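Local coordinates for nitrogenase molybdenum-iron protein beta chain (Clostridium pasteurianum, PDB 4WES) that forms, with the alpha chain, the molybdenum-iron component of nitrogenase, shares an [8Fe-7S] cluster with that chain and takes part in reducing dinitrogen to ammonia, at residues L39-G44 / S67-T72; D98-H103 / K132-T137; K349-I354 / S366-E371. All blocks are in the same frame, centred on the assembly; numbering follows the deposited sequence.

Contact 1: L39-G44 / S67-T72; sequences LPHSHG and STSSFT
Two parallel strands of a beta-alpha-beta unit, 38-43 and 67-68 with helix 46-60 between them, meet here at one border of a four-stranded sheet, and the histidines H41 and H43 reach across to the serines S67 and S69. The backbone bonds S67 N to P40 O, S42 N to S67 O and S69 N to S42 O set the register. H41 holds its ring out along the second strand, chi1 -176° placing CG opposite the backbone N, and both nitrogens meet hydroxyls in the ring plane: ND1 is hydrogen-bonded to S67 OG at 2.8 Å, and NE2 to S69 OG at 2.8 Å. A water also joins S67 OG to L39 O. S69 OG is shared, for H43 ND1 is hydrogen-bonded to it at 2.8 Å from the edge of the second imidazole. H43 NE2 is hydrogen-bonded to D113 OD2, so both of its nitrogens are engaged.

F71 sets its edge against the face of H43 in a T-shaped pair, with centroids 4.9 Å apart and planes at 79°. The same phenyl ring carries the CA of G44 over one face, a CH-pi contact with CA 4.0 Å from the ring centroid, and F71 N donates to G44 O, holding the loop against G44. On the other side of the sheet, a water joins S42 OG to T68 OG1, which also accepts from S70 N in an ST turn.

The S42 side chain is about 4 Å from that of the cluster ligand C48. T68 and its neighbours face the alpha chain. S69 OG, with one proton, can donate to only one of H41 NE2 and H43 ND1 and must accept from the other, so the network probably links the tautomers of the two rings.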
loop_
_atom_site.group_PDB
_atom_site.type_symbol
_atom_site.label_atom_id
_atom_site.label_comp_id
_atom_site.label_asym_id
_atom_site.label_seq_id
_atom_site.Cartn_x
_atom_site.Cartn_y
_atom_site.Cartn_z
ATOM N N LEU B 39 -7.576 4.307 -34.843
ATOM C CA LEU B 39 -6.164 4.591 -34.738
ATOM C C LEU B 39 -5.979 6.114 -34.564
ATOM O O LEU B 39 -6.305 6.889 -35.466
ATOM C CB LEU B 39 -5.377 4.111 -35.969
ATOM C CG LEU B 39 -3.868 4.195 -35.855
ATOM C CD1 LEU B 39 -3.352 3.332 -34.726
ATOM C CD2 LEU B 39 -3.219 3.858 -37.175
ATOM N N PRO B 40 -5.443 6.550 -33.426
ATOM C CA PRO B 40 -5.062 7.956 -33.286
ATOM C C PRO B 40 -3.946 8.301 -34.268
ATOM O O PRO B 40 -3.060 7.463 -34.519
ATOM C CB PRO B 40 -4.539 8.062 -31.845
ATOM C CG PRO B 40 -5.051 6.824 -31.153
ATOM C CD PRO B 40 -5.094 5.768 -32.222
ATOM N N HIS B 41 -3.974 9.534 -34.792
ATOM C CA HIS B 41 -2.963 10.011 -35.719
ATOM C C HIS B 41 -2.449 11.354 -35.298
ATOM O O HIS B 41 -3.218 12.299 -35.107
ATOM C CB HIS B 41 -3.521 10.131 -37.137
ATOM C CG HIS B 41 -2.491 10.524 -38.131
ATOM N ND1 HIS B 41 -1.572 9.635 -38.635
ATOM C CD2 HIS B 41 -2.159 11.748 -38.620
ATOM C CE1 HIS B 41 -0.748 10.291 -39.424
ATOM N NE2 HIS B 41 -1.082 11.567 -39.442
ATOM N N SER B 42 -1.125 11.431 -35.117
ATOM C CA SER B 42 -0.450 12.656 -34.711
ATOM C C SER B 42 0.088 13.384 -35.927
ATOM O O SER B 42 1.022 12.933 -36.591
ATOM C CB SER B 42 0.688 12.270 -33.788
ATOM O OG SER B 42 1.412 13.418 -33.358
ATOM N N HIS B 43 -0.534 14.520 -36.259
ATOM C CA HIS B 43 -0.136 15.261 -37.435
ATOM C C HIS B 43 0.953 16.293 -37.065
ATOM O O HIS B 43 0.674 17.418 -36.655
ATOM C CB HIS B 43 -1.373 15.939 -38.058
ATOM C CG HIS B 43 -1.076 16.689 -39.306
ATOM N ND1 HIS B 43 -0.648 16.071 -40.461
ATOM C CD2 HIS B 43 -1.188 18.004 -39.588
ATOM C CE1 HIS B 43 -0.502 16.987 -41.397
ATOM N NE2 HIS B 43 -0.832 18.167 -40.899
ATOM N N GLY B 44 2.190 15.869 -37.174
ATOM C CA GLY B 44 3.338 16.669 -36.810
ATOM C C GLY B 44 4.615 15.895 -37.067
ATOM O O GLY B 44 4.630 14.901 -37.765
ATOM N N SER B 67 -0.351 6.475 -35.250
ATOM C CA SER B 67 0.425 6.807 -36.431
ATOM C C SER B 67 0.806 8.295 -36.394
ATOM O O SER B 67 0.299 9.073 -35.584
ATOM C CB SER B 67 -0.394 6.502 -37.676
ATOM O OG SER B 67 -1.674 7.071 -37.606
ATOM N N THR B 68 1.702 8.677 -37.308
ATOM C CA THR B 68 2.146 10.061 -37.394
ATOM C C THR B 68 2.404 10.455 -38.855
ATOM O O THR B 68 2.684 9.618 -39.718
ATOM C CB THR B 68 3.439 10.324 -36.537
ATOM O OG1 THR B 68 3.971 11.623 -36.839
ATOM C CG2 THR B 68 4.523 9.299 -36.785
ATOM N N SER B 69 2.244 11.753 -39.098
ATOM C CA SER B 69 2.568 12.320 -40.390
ATOM C C SER B 69 4.062 12.402 -40.669
ATOM O O SER B 69 4.464 12.639 -41.815
ATOM C CB SER B 69 1.921 13.687 -40.537
ATOM O OG SER B 69 0.514 13.583 -40.614
ATOM N N SER B 70 4.894 12.267 -39.628
ATOM C CA SER B 70 6.343 12.307 -39.799
ATOM C C SER B 70 6.824 13.517 -40.625
ATOM O O SER B 70 7.483 13.387 -41.659
ATOM C CB SER B 70 6.910 11.006 -40.366
ATOM O OG SER B 70 6.794 9.941 -39.421
ATOM N N PHE B 71 6.496 14.725 -40.152
ATOM C CA PHE B 71 6.975 15.936 -40.826
ATOM C C PHE B 71 8.494 15.923 -40.968
ATOM O O PHE B 71 9.232 15.538 -40.047
ATOM C CB PHE B 71 6.604 17.202 -40.057
ATOM C CG PHE B 71 5.183 17.717 -40.263
ATOM C CD1 PHE B 71 4.083 16.891 -40.382
ATOM C CD2 PHE B 71 4.961 19.050 -40.298
ATOM C CE1 PHE B 71 2.822 17.393 -40.510
ATOM C CE2 PHE B 71 3.691 19.563 -40.417
ATOM C CZ PHE B 71 2.621 18.724 -40.499
ATOM N N THR B 72 8.953 16.470 -42.093
ATOM C CA THR B 72 10.339 16.777 -42.363
ATOM C C THR B 72 10.468 18.286 -42.517
ATOM O O THR B 72 9.483 19.011 -42.462
ATOM C CB THR B 72 10.784 16.130 -43.684
ATOM O OG1 THR B 72 9.974 16.700 -44.722
ATOM C CG2 THR B 72 10.627 14.604 -43.645
HETATM O O HOH W 1 -4.491 6.749 -37.791
HETATM O O HOH W 2 3.767 13.126 -34.582
#

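Contact 2: D98-H103 / K132-T137; sequences DIIAVH and KLVIHT
I135 turns CG1 into the position between its backbone N and carbonyl carbon (chi1 71°), and I99 extends to it. This brings I135 CG1 to 4.0 Å from A101 CB and lets I99 CD1 reach I135 CG2 at 3.9 Å. I99 CG1 also packs on L133 CB. On the opposite face, which carries I100, V102 and V134, V102 CG2 packs on V134 CG1 at 4.1 Å, and I100 lies beside V134.

The two parallel strands, 99-103 and 133-136, run 19° apart at one border of the four-stranded sheet. L133 N and I135 N donate to D98 O and I100 O, while I100 N and V102 N donate to L133 O and I135 O; T137 N continues the pattern to V102 O. Helix 146-161 packs against I135 and L133, and helix 81-95 against I100.

Just before the strands, K132 bends at chi2 (-66°) and brings NZ to D98 OD1 at 3.1 Å, a salt bridge on the anti lone pair of that oxygen. N96 and P97 O also bond NZ, and N37 takes D98 OD2, so both charged ends have further partners. At the far end, H103 CB touches T137 CG2 at 4.1 Å, while the H103 ring leads away toward helix 24-33, and the H103 side chain comes within about 7 Å of the [8Fe-7S] cluster.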
loop_
_atom_site.group_PDB
_atom_site.type_symbol
_atom_site.label_atom_id
_atom_site.label_comp_id
_atom_site.label_asym_id
_atom_site.label_seq_id
_atom_site.Cartn_x
_atom_site.Cartn_y
_atom_site.Cartn_z
ATOM N N ASP B 98 -11.244 1.422 -38.371
ATOM C CA ASP B 98 -12.543 1.894 -38.886
ATOM C C ASP B 98 -12.584 3.430 -38.945
ATOM O O ASP B 98 -13.344 4.013 -39.724
ATOM C CB ASP B 98 -13.692 1.352 -38.048
ATOM C CG ASP B 98 -13.899 -0.132 -38.232
ATOM O OD1 ASP B 98 -13.345 -0.717 -39.181
ATOM O OD2 ASP B 98 -14.624 -0.710 -37.407
ATOM N N ILE B 99 -11.782 4.072 -38.081
ATOM C CA ILE B 99 -11.746 5.517 -37.966
ATOM C C ILE B 99 -10.331 5.945 -37.609
ATOM O O ILE B 99 -9.693 5.342 -36.757
ATOM C CB ILE B 99 -12.798 6.027 -36.954
ATOM C CG1 ILE B 99 -12.780 7.544 -36.858
ATOM C CG2 ILE B 99 -12.659 5.371 -35.584
ATOM C CD1 ILE B 99 -13.968 8.116 -36.103
ATOM N N ILE B 100 -9.853 6.976 -38.307
ATOM C CA ILE B 100 -8.603 7.650 -37.971
ATOM C C ILE B 100 -8.975 8.944 -37.259
ATOM O O ILE B 100 -9.726 9.743 -37.799
ATOM C CB ILE B 100 -7.762 7.935 -39.228
ATOM C CG1 ILE B 100 -7.412 6.636 -39.964
ATOM C CG2 ILE B 100 -6.513 8.716 -38.851
ATOM C CD1 ILE B 100 -6.697 6.856 -41.270
ATOM N N ALA B 101 -8.451 9.136 -36.040
ATOM C CA ALA B 101 -8.750 10.343 -35.288
ATOM C C ALA B 101 -7.477 11.183 -35.209
ATOM O O ALA B 101 -6.550 10.869 -34.480
ATOM C CB ALA B 101 -9.240 10.014 -33.902
ATOM N N VAL B 102 -7.456 12.242 -36.005
ATOM C CA VAL B 102 -6.276 13.099 -36.158
ATOM C C VAL B 102 -6.256 14.193 -35.091
ATOM O O VAL B 102 -7.269 14.853 -34.840
ATOM C CB VAL B 102 -6.305 13.770 -37.551
ATOM C CG1 VAL B 102 -5.084 14.672 -37.709
ATOM C CG2 VAL B 102 -6.334 12.710 -38.647
ATOM N N HIS B 103 -5.082 14.403 -34.494
ATOM C CA HIS B 103 -4.842 15.586 -33.705
ATOM C C HIS B 103 -3.545 16.231 -34.227
ATOM O O HIS B 103 -2.884 15.666 -35.118
ATOM C CB HIS B 103 -4.758 15.256 -32.200
ATOM C CG HIS B 103 -3.646 14.308 -31.847
ATOM N ND1 HIS B 103 -3.832 12.955 -31.686
ATOM C CD2 HIS B 103 -2.316 14.515 -31.677
ATOM C CE1 HIS B 103 -2.666 12.394 -31.381
ATOM N NE2 HIS B 103 -1.735 13.317 -31.387
ATOM N N LYS B 132 -15.351 3.851 -43.952
ATOM C CA LYS B 132 -14.276 4.308 -43.068
ATOM C C LYS B 132 -14.415 5.793 -42.849
ATOM O O LYS B 132 -14.992 6.514 -43.669
ATOM C CB LYS B 132 -12.895 4.033 -43.672
ATOM C CG LYS B 132 -12.664 2.577 -44.006
ATOM C CD LYS B 132 -12.625 1.695 -42.780
ATOM C CE LYS B 132 -12.098 0.309 -43.096
ATOM N NZ LYS B 132 -11.947 -0.532 -41.899
ATOM N N LEU B 133 -13.799 6.276 -41.762
ATOM C CA LEU B 133 -13.913 7.673 -41.394
ATOM C C LEU B 133 -12.566 8.273 -41.023
ATOM O O LEU B 133 -11.703 7.597 -40.442
ATOM C CB LEU B 133 -14.850 7.837 -40.195
ATOM C CG LEU B 133 -16.294 7.430 -40.417
ATOM C CD1 LEU B 133 -17.075 7.359 -39.132
ATOM C CD2 LEU B 133 -16.954 8.394 -41.388
ATOM N N VAL B 134 -12.404 9.563 -41.316
ATOM C CA VAL B 134 -11.277 10.379 -40.801
ATOM C C VAL B 134 -11.859 11.610 -40.141
ATOM O O VAL B 134 -12.615 12.357 -40.760
ATOM C CB VAL B 134 -10.317 10.812 -41.935
ATOM C CG1 VAL B 134 -9.179 11.658 -41.352
ATOM C CG2 VAL B 134 -9.763 9.609 -42.691
ATOM N N ILE B 135 -11.542 11.779 -38.860
ATOM C CA ILE B 135 -11.966 12.933 -38.110
ATOM C C ILE B 135 -10.740 13.670 -37.572
ATOM O O ILE B 135 -9.631 13.141 -37.606
ATOM C CB ILE B 135 -12.921 12.542 -36.956
ATOM C CG1 ILE B 135 -12.237 11.816 -35.808
ATOM C CG2 ILE B 135 -14.084 11.712 -37.502
ATOM C CD1 ILE B 135 -13.091 11.722 -34.578
ATOM N N HIS B 136 -10.933 14.885 -37.080
ATOM C CA HIS B 136 -9.794 15.628 -36.526
ATOM C C HIS B 136 -10.214 16.579 -35.426
ATOM O O HIS B 136 -11.384 16.979 -35.320
ATOM C CB HIS B 136 -9.037 16.439 -37.598
ATOM C CG HIS B 136 -9.550 17.828 -37.792
ATOM N ND1 HIS B 136 -10.698 18.138 -38.502
ATOM C CD2 HIS B 136 -9.055 18.995 -37.345
ATOM C CE1 HIS B 136 -10.882 19.445 -38.477
ATOM N NE2 HIS B 136 -9.902 19.987 -37.775
ATOM N N THR B 137 -9.218 16.953 -34.618
ATOM C CA THR B 137 -9.263 18.133 -33.787
ATOM C C THR B 137 -7.942 18.890 -33.936
ATOM O O THR B 137 -7.034 18.412 -34.591
ATOM C CB THR B 137 -9.565 17.818 -32.315
ATOM O OG1 THR B 137 -9.771 19.033 -31.604
ATOM C CG2 THR B 137 -8.471 17.033 -31.684
#

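Contact 3: K349-I354 / S366-E371; sequences KFQKEI and SKVKVE
F350 overlaps two valines of the neighbouring strand: its CD1 lies 3.6 Å from V370 CG2, and its CE1 lies 4.0 Å from V368 CG1. The contact belongs to the beta-alpha-beta unit of strand 337-343, helix 348-360 and strand 367-370, in which the helix packs over an outer strand of a five-stranded parallel sheet. Helix and strand run nearly antiparallel, their axes 8.1 Å apart at the closest point and 161° apart in direction.

The F350 ring extends from the helix with CG anti to the backbone N (chi1 178°) and lies alongside V370, the two side chains pointing opposite ways. I354, one turn further on and modelled in two conformers, in one of them places CG1 over the centre of one ring face, so the two helix side chains pack on each other as well as on the strand. Helix 321-333 and V341 of strand 337-343 add to the surroundings of F350.

On the more exposed flank, Q351 bends its chain at chi2 (86°) to turn its amide toward the strand. NE2 makes a weak hydrogen bond to V368 O at 3.4 Å, and also a weak one to D355. V368 sits between F350, Q351 and I354, its CG1 touching all three.

The amide oxygen of Q351, OE1, is 2.6 Å from a water that donates to it and accepts from V370 N at 2.9 Å. This water therefore bridges the helix side chain to a strand N-H, and V370 CG2 packs beside the same oxygen.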
loop_
_atom_site.group_PDB
_atom_site.type_symbol
_atom_site.label_atom_id
_atom_site.label_comp_id
_atom_site.label_asym_id
_atom_site.label_seq_id
_atom_site.Cartn_x
_atom_site.Cartn_y
_atom_site.Cartn_z
ATOM N N LYS B 349 -11.162 28.691 -13.001
ATOM C CA LYS B 349 -12.151 27.894 -12.271
ATOM C C LYS B 349 -11.555 27.176 -11.078
ATOM O O LYS B 349 -12.125 27.164 -9.997
ATOM C CB LYS B 349 -12.864 26.914 -13.188
ATOM C CG LYS B 349 -14.035 26.248 -12.515
ATOM C CD LYS B 349 -14.894 25.451 -13.470
ATOM C CE LYS B 349 -16.164 24.975 -12.767
ATOM N NZ LYS B 349 -15.890 24.391 -11.419
ATOM N N PHE B 350 -10.383 26.575 -11.286
ATOM C CA PHE B 350 -9.693 25.829 -10.214
ATOM C C PHE B 350 -9.486 26.710 -9.002
ATOM O O PHE B 350 -9.780 26.323 -7.856
ATOM C CB PHE B 350 -8.367 25.327 -10.773
ATOM C CG PHE B 350 -7.505 24.577 -9.804
ATOM C CD1 PHE B 350 -6.533 25.212 -9.044
ATOM C CD2 PHE B 350 -7.543 23.199 -9.751
ATOM C CE1 PHE B 350 -5.663 24.487 -8.241
ATOM C CE2 PHE B 350 -6.694 22.496 -8.963
ATOM C CZ PHE B 350 -5.744 23.124 -8.200
ATOM N N GLN B 351 -8.950 27.906 -9.226
ATOM C CA GLN B 351 -8.708 28.825 -8.133
ATOM C C GLN B 351 -9.993 29.170 -7.384
ATOM O O GLN B 351 -10.046 29.137 -6.157
ATOM C CB GLN B 351 -8.117 30.113 -8.694
ATOM C CG GLN B 351 -7.637 31.071 -7.643
ATOM C CD GLN B 351 -6.217 30.768 -7.222
ATOM O OE1 GLN B 351 -5.335 30.582 -8.066
ATOM N NE2 GLN B 351 -5.990 30.691 -5.928
ATOM N N LYS B 352 -11.017 29.515 -8.144
ATOM C CA LYS B 352 -12.283 29.891 -7.530
ATOM C C LYS B 352 -12.889 28.749 -6.726
ATOM O O LYS B 352 -13.345 28.958 -5.597
ATOM C CB LYS B 352 -13.267 30.347 -8.600
ATOM C CG LYS B 352 -12.943 31.709 -9.173
ATOM C CD LYS B 352 -13.912 32.069 -10.287
ATOM C CE LYS B 352 -13.440 33.244 -11.124
ATOM N NZ LYS B 352 -14.250 33.301 -12.370
ATOM N N GLU B 353 -12.907 27.542 -7.295
ATOM C CA GLU B 353 -13.539 26.424 -6.617
ATOM C C GLU B 353 -12.783 26.009 -5.362
ATOM O O GLU B 353 -13.395 25.712 -4.339
ATOM C CB GLU B 353 -13.713 25.248 -7.561
ATOM C CG GLU B 353 -14.607 25.543 -8.731
ATOM C CD GLU B 353 -16.023 25.706 -8.321
ATOM O OE1 GLU B 353 -16.571 24.786 -7.671
ATOM O OE2 GLU B 353 -16.597 26.754 -8.675
ATOM N N ILE B 354 -11.464 25.939 -5.435
ATOM C CA ILE B 354 -10.630 25.551 -4.296
ATOM C C ILE B 354 -10.738 26.608 -3.196
ATOM O O ILE B 354 -10.939 26.316 -2.015
ATOM C CB ILE B 354 -9.120 25.389 -4.676
ATOM C CG1 ILE B 354 -8.836 24.269 -5.692
ATOM C CG2 ILE B 354 -8.295 25.134 -3.424
ATOM C CD1 ILE B 354 -9.262 22.870 -5.268
ATOM N N SER B 366 -3.762 28.241 3.454
ATOM C CA SER B 366 -3.381 27.339 2.364
ATOM C C SER B 366 -2.902 28.128 1.161
ATOM O O SER B 366 -3.224 29.306 1.005
ATOM C CB SER B 366 -4.563 26.454 1.998
ATOM O OG SER B 366 -4.905 25.603 3.082
ATOM N N LYS B 367 -2.125 27.477 0.323
ATOM C CA LYS B 367 -1.622 28.067 -0.905
ATOM C C LYS B 367 -2.210 27.297 -2.060
ATOM O O LYS B 367 -2.016 26.099 -2.162
ATOM C CB LYS B 367 -0.094 28.066 -0.992
ATOM C CG LYS B 367 0.598 28.824 0.126
ATOM C CD LYS B 367 2.114 28.887 -0.059
ATOM C CE LYS B 367 2.785 29.741 0.994
ATOM N NZ LYS B 367 4.257 29.829 0.748
ATOM N N VAL B 368 -2.898 28.003 -2.940
ATOM C CA VAL B 368 -3.538 27.452 -4.114
ATOM C C VAL B 368 -2.931 28.129 -5.327
ATOM O O VAL B 368 -2.870 29.376 -5.354
ATOM C CB VAL B 368 -5.040 27.737 -4.051
ATOM C CG1 VAL B 368 -5.743 27.216 -5.273
ATOM C CG2 VAL B 368 -5.657 27.152 -2.787
ATOM N N LYS B 369 -2.438 27.388 -6.301
ATOM C CA LYS B 369 -1.816 28.014 -7.438
ATOM C C LYS B 369 -2.175 27.305 -8.735
ATOM O O LYS B 369 -2.038 26.083 -8.880
ATOM C CB LYS B 369 -0.296 28.068 -7.292
ATOM C CG LYS B 369 0.388 28.868 -8.388
ATOM C CD LYS B 369 1.879 29.045 -8.127
ATOM C CE LYS B 369 2.551 29.746 -9.261
ATOM N NZ LYS B 369 4.016 29.920 -9.021
ATOM N N VAL B 370 -2.618 28.101 -9.691
ATOM C CA VAL B 370 -2.830 27.691 -11.067
ATOM C C VAL B 370 -1.535 27.979 -11.848
ATOM O O VAL B 370 -0.911 29.041 -11.672
ATOM C CB VAL B 370 -4.015 28.453 -11.654
ATOM C CG1 VAL B 370 -4.141 28.275 -13.149
ATOM C CG2 VAL B 370 -5.291 28.030 -10.953
ATOM N N GLU B 371 -1.137 27.059 -12.709
ATOM C CA GLU B 371 0.141 27.161 -13.385
ATOM C C GLU B 371 1.299 27.218 -12.379
ATOM O O GLU B 371 2.295 27.904 -12.586
ATOM C CB GLU B 371 0.189 28.264 -14.425
ATOM C CG GLU B 371 -0.810 28.072 -15.550
ATOM C CD GLU B 371 -0.673 29.132 -16.594
ATOM O OE1 GLU B 371 0.103 28.960 -17.556
ATOM O OE2 GLU B 371 -1.307 30.170 -16.428
HETATM O O HOH W 3 -2.919 30.922 -8.976
#

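From the N terminus, contact 1 closes first, bringing 67-72 back beside 39-44 after helix 46-60. Contact 2 follows it in series, its loop of 28 residues returning 132-137 to the side of 98-103. Strands 38-43 and 99-104 are sheet neighbours, so these two contacts join directly, with H41 and H43 meeting H103 through probable backbone hydrogen bonds, and together they span the order 67-68, 38-43, 99-104, 133-136. Contact 3 closes last, over 11 residues, packing helix 348-360 on edge strand 367-370 of another parallel sheet. It lies on the opposite side of the chain's centre from contact 2, about 36 Å away between centres. No loop nests in or crosses another.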